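Local coordinates for protein 6-phosphogluconate dehydrogenase NAD-binding (Dyadobacter fermentans, PDB 4GBJ) that probably acts as an NAD(P)-dependent oxidoreductase of the 6-phosphogluconate and 3-hydroxyisobutyrate dehydrogenase type, with an N-terminal Rossmann-type domain, at residues B[152-155]-B[159-162]; B[21-26]-B[131-136]. All blocks are in the same frame, centred on the assembly; numbering follows the deposited sequence.

Interaction 1 of 2, residues B[152-155]-B[159-162]. With NA (sodium ion), chain E.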
loop_
_atom_site.group_PDB
_atom_site.type_symbol
_atom_site.label_atom_id
_atom_site.label_comp_id
_atom_site.label_asym_id
_atom_site.label_seq_id
_atom_site.Cartn_x
_atom_site.Cartn_y
_atom_site.Cartn_z
ATOM N N ILE B 152 18.307 25.459 3.662
ATOM C CA ILE B 152 17.198 26.202 3.079
ATOM C C ILE B 152 15.944 25.293 2.998
ATOM O O ILE B 152 14.878 25.704 3.416
ATOM C CB ILE B 152 17.546 26.795 1.698
ATOM C CG1 ILE B 152 18.844 27.679 1.757
ATOM C CG2 ILE B 152 16.359 27.657 1.189
ATOM C CD1 ILE B 152 19.453 27.954 0.422
ATOM N N VAL B 153 16.073 24.095 2.441
ATOM C CA VAL B 153 14.909 23.215 2.223
ATOM C C VAL B 153 14.327 22.666 3.533
ATOM O O VAL B 153 13.146 22.370 3.546
ATOM C CB VAL B 153 15.169 22.097 1.205
ATOM C CG1 VAL B 153 15.777 22.686 -0.059
ATOM C CG2 VAL B 153 16.042 20.975 1.755
ATOM N N GLU B 154 15.111 22.621 4.635
ATOM C CA GLU B 154 14.619 22.200 5.958
ATOM C C GLU B 154 13.466 23.073 6.423
ATOM O O GLU B 154 12.701 22.652 7.268
ATOM C CB GLU B 154 15.748 22.240 7.014
ATOM C CG GLU B 154 16.614 21.004 6.971
ATOM C CD GLU B 154 17.857 20.967 7.839
ATOM O OE1 GLU B 154 18.382 22.039 8.223
ATOM O OE2 GLU B 154 18.311 19.837 8.128
ATOM N N ASN B 155 13.362 24.293 5.908
ATOM C CA ASN B 155 12.299 25.210 6.293
ATOM C C ASN B 155 10.932 24.784 5.804
ATOM O O ASN B 155 9.973 25.089 6.476
ATOM C CB ASN B 155 12.602 26.612 5.787
ATOM C CG ASN B 155 13.773 27.217 6.526
ATOM O OD1 ASN B 155 13.666 27.539 7.701
ATOM N ND2 ASN B 155 14.928 27.310 5.893
ATOM N N GLY B 159 11.294 15.827 6.535
ATOM C CA GLY B 159 12.438 14.988 6.194
ATOM C C GLY B 159 13.204 15.374 4.954
ATOM O O GLY B 159 12.622 15.724 3.927
ATOM N N VAL B 160 14.531 15.220 5.049
ATOM C CA VAL B 160 15.489 15.431 3.987
ATOM C C VAL B 160 16.257 14.133 3.845
ATOM O O VAL B 160 16.945 13.744 4.777
ATOM C CB VAL B 160 16.424 16.636 4.252
ATOM C CG1 VAL B 160 17.348 16.870 3.055
ATOM C CG2 VAL B 160 15.618 17.894 4.536
ATOM N N PHE B 161 16.123 13.450 2.700
ATOM C CA PHE B 161 16.811 12.181 2.466
ATOM C C PHE B 161 17.880 12.392 1.405
ATOM O O PHE B 161 17.621 13.012 0.380
ATOM C CB PHE B 161 15.819 11.083 2.066
ATOM C CG PHE B 161 14.800 10.829 3.146
ATOM C CD1 PHE B 161 14.980 9.804 4.073
ATOM C CD2 PHE B 161 13.678 11.641 3.270
ATOM C CE1 PHE B 161 14.069 9.614 5.112
ATOM C CE2 PHE B 161 12.733 11.410 4.275
ATOM C CZ PHE B 161 12.931 10.404 5.192
ATOM N N ASP B 162 19.079 11.917 1.656
ATOM C CA ASP B 162 20.196 12.071 0.748
ATOM C C ASP B 162 20.438 10.789 -0.030
ATOM O O ASP B 162 20.642 9.753 0.571
ATOM C CB ASP B 162 21.436 12.467 1.537
ATOM C CG ASP B 162 22.559 13.028 0.675
ATOM O OD1 ASP B 162 23.197 14.032 1.092
ATOM O OD2 ASP B 162 22.851 12.439 -0.369
HETATM NA NA NA E . 11.809 21.254 8.763
HETATM O O HOH W 1 13.589 19.590 8.385
HETATM O O HOH W 2 13.704 22.210 10.431
#
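Val160 turns its CG1 anti to the backbone N (chi1 -176°), which sets CG2 beside that nitrogen and aims it toward the last part of helix 143-153, where Val153 CG2 and Glu154 CG meet it. The contact closes the last beta-alpha-beta unit of the Rossmann-type domain, in which strand 136-139, helix 143-153 and strand 159-162 follow one another. Val153 CG2 lies 4.2 Å from Val160 CG2, and the two side chains cross at about a right angle. Short branched valines suit this place because they bring methyls together where helix and strand approach; both also rest on Ile137 of the neighbouring strand. Glu154 adds only its aliphatic part: CG sits 4.1 Å from Val160 CG2, while the extended chain carries the carboxylate onward. Asn155 folds back on the turn, its ND2 bonded to Ile152 O at 3.0 Å, with that oxygen close to the Asn155 amide plane. Asn155 N reaches the same oxygen from the same face of the carbonyl, a double grip that steadies the turn. A sodium ion sits here, bound by Val157 O, two waters and Glu154 O, the last at 2.2 Å.

Interaction 2 of 2, residues B[21-26]-B[131-136]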
loop_
_atom_site.group_PDB
_atom_site.type_symbol
_atom_site.label_atom_id
_atom_site.label_comp_id
_atom_site.label_asym_id
_atom_site.label_seq_id
_atom_site.Cartn_x
_atom_site.Cartn_y
_atom_site.Cartn_z
ATOM N N ALA B 21 7.799 29.112 -1.759
ATOM C CA ALA B 21 8.411 30.453 -1.745
ATOM C C ALA B 21 7.936 31.291 -0.544
ATOM O O ALA B 21 8.714 32.045 0.038
ATOM C CB ALA B 21 8.092 31.187 -3.041
ATOM N N GLU B 22 6.671 31.148 -0.160
ATOM C CA GLU B 22 6.142 31.880 1.005
ATOM C C GLU B 22 6.905 31.506 2.301
ATOM O O GLU B 22 7.201 32.368 3.113
ATOM C CB GLU B 22 4.645 31.604 1.176
ATOM C CG GLU B 22 3.805 32.217 0.066
ATOM C CD GLU B 22 2.308 32.006 0.162
ATOM O OE1 GLU B 22 1.882 30.994 0.760
ATOM O OE2 GLU B 22 1.560 32.835 -0.407
ATOM N N ILE B 23 7.224 30.234 2.482
ATOM C CA ILE B 23 7.970 29.806 3.666
ATOM C C ILE B 23 9.411 30.348 3.651
ATOM O O ILE B 23 9.934 30.695 4.714
ATOM C CB ILE B 23 7.944 28.267 3.787
ATOM C CG1 ILE B 23 6.579 27.823 4.289
ATOM C CG2 ILE B 23 9.044 27.719 4.690
ATOM C CD1 ILE B 23 6.182 26.473 3.796
ATOM N N LEU B 24 10.059 30.400 2.476
ATOM C CA LEU B 24 11.436 30.881 2.417
ATOM C C LEU B 24 11.465 32.381 2.666
ATOM O O LEU B 24 12.380 32.850 3.328
ATOM C CB LEU B 24 12.098 30.495 1.072
ATOM C CG LEU B 24 12.207 28.992 0.811
ATOM C CD1 LEU B 24 12.890 28.713 -0.553
ATOM C CD2 LEU B 24 12.928 28.259 1.957
ATOM N N LEU B 25 10.432 33.112 2.240
ATOM C CA LEU B 25 10.307 34.527 2.558
ATOM C C LEU B 25 10.081 34.721 4.080
ATOM O O LEU B 25 10.842 35.463 4.706
ATOM C CB LEU B 25 9.171 35.160 1.763
ATOM C CG LEU B 25 9.452 35.338 0.301
ATOM C CD1 LEU B 25 8.158 35.595 -0.471
ATOM C CD2 LEU B 25 10.501 36.466 0.060
ATOM N N GLU B 26 9.103 34.000 4.677
ATOM C CA GLU B 26 8.855 34.016 6.125
ATOM C C GLU B 26 10.134 33.697 6.902
ATOM O O GLU B 26 10.367 34.294 7.944
ATOM C CB GLU B 26 7.796 32.960 6.533
ATOM C CG GLU B 26 6.341 33.248 6.189
ATOM C CD GLU B 26 5.378 32.074 6.370
ATOM O OE1 GLU B 26 5.838 30.921 6.555
ATOM O OE2 GLU B 26 4.151 32.314 6.312
ATOM N N ARG B 131 2.483 23.647 3.483
ATOM C CA ARG B 131 2.093 24.690 4.432
ATOM C C ARG B 131 2.259 24.163 5.839
ATOM O O ARG B 131 2.790 24.882 6.685
ATOM C CB ARG B 131 0.662 25.188 4.166
ATOM C CG ARG B 131 0.547 25.970 2.857
ATOM C CD ARG B 131 -0.769 26.716 2.668
ATOM N NE ARG B 131 -0.765 27.472 1.404
ATOM C CZ ARG B 131 -1.034 26.972 0.193
ATOM N NH1 ARG B 131 -1.367 25.690 0.048
ATOM N NH2 ARG B 131 -0.980 27.753 -0.880
ATOM N N ALA B 132 1.914 22.875 6.066
ATOM C CA ALA B 132 2.063 22.240 7.378
ATOM C C ALA B 132 3.502 21.757 7.634
ATOM O O ALA B 132 3.787 21.329 8.746
ATOM C CB ALA B 132 1.088 21.070 7.506
ATOM N N LYS B 133 4.399 21.831 6.626
ATOM C CA LYS B 133 5.814 21.426 6.696
ATOM C C LYS B 133 5.976 19.936 7.111
ATOM O O LYS B 133 7.001 19.582 7.703
ATOM C CB LYS B 133 6.604 22.354 7.641
ATOM C CG LYS B 133 6.544 23.839 7.223
ATOM C CD LYS B 133 7.064 24.772 8.293
ATOM C CE LYS B 133 6.716 26.208 8.000
ATOM N NZ LYS B 133 6.950 27.076 9.182
ATOM N N VAL B 134 4.992 19.066 6.732
ATOM C CA VAL B 134 4.971 17.622 7.051
ATOM C C VAL B 134 5.458 16.759 5.844
ATOM O O VAL B 134 5.460 15.534 5.925
ATOM C CB VAL B 134 3.582 17.122 7.540
ATOM C CG1 VAL B 134 3.226 17.723 8.889
ATOM C CG2 VAL B 134 2.472 17.378 6.519
ATOM N N GLY B 135 5.812 17.411 4.748
ATOM C CA GLY B 135 6.322 16.762 3.551
ATOM C C GLY B 135 7.778 16.348 3.653
ATOM O O GLY B 135 8.434 16.532 4.674
ATOM N N ASN B 136 8.281 15.743 2.596
ATOM C CA ASN B 136 9.647 15.245 2.570
ATOM C C ASN B 136 10.319 15.569 1.257
ATOM O O ASN B 136 9.662 15.664 0.228
ATOM C CB ASN B 136 9.644 13.738 2.795
ATOM C CG ASN B 136 9.158 13.353 4.178
ATOM O OD1 ASN B 136 9.874 13.497 5.151
ATOM N ND2 ASN B 136 7.912 12.953 4.317
#
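Glu22 OE1 approaches the guanidinium of Arg131 obliquely, 4.5 Å from Arg131 NE, too far for a salt bridge. Their opposite charges probably still attract, and long flexible side chains suit such a partly solvated margin. Further along the helix, Glu26 OE1 and Lys133 NZ repeat the pattern at 4.8 Å. Beside this second pair, the same lysine makes the apolar touch, its CE 4.0 Å from Ile23 CG1. The lysine chain, extended beyond CG (chi2 168°), slides past the isoleucine in the opposite direction, so that the methylene next to the ammonium meets the hydrocarbon while NZ stays near Glu26. Helix 17-26, which follows the first strand of the Rossmann-type domain, thus meets the loop that leads from helix 127-131 into strand 136-139. Lys133 ends that short helix in a Schellman motif, with positive phi (57°) and two bonds back into the last turn; its CB points toward helix 17-26. Ile23 is buried, its branched apolar chain also packed against Val130, Asn155 and Phe156. At the other end of the loop, Asn136 OD1 accepts a weak hydrogen bond from Gly159 N.

Overall arrangement
Both contacts belong to the nucleotide-binding domain and lie on the same side of the chain's centre, their own centres 11 Å apart. Interaction 1 is local, joining a helix to the strand that follows it, and is partly buried, with a buried Val153 against a partly exposed Val160; interaction 2 spans more than a hundred residues and is mostly a surface affair of charged side chains, with one lysine touching the buried Ile23. Neither has a hydrogen bond between its segments. They share the turn after helix 143-153: Asn155 O lies 3.3 Å from Ile23 CG2, and the side chain of Lys133 comes within about 5 Å of the sodium ion. The weak Asn136-Gly159 bond joins them again at the start of the outermost strand, 159-162.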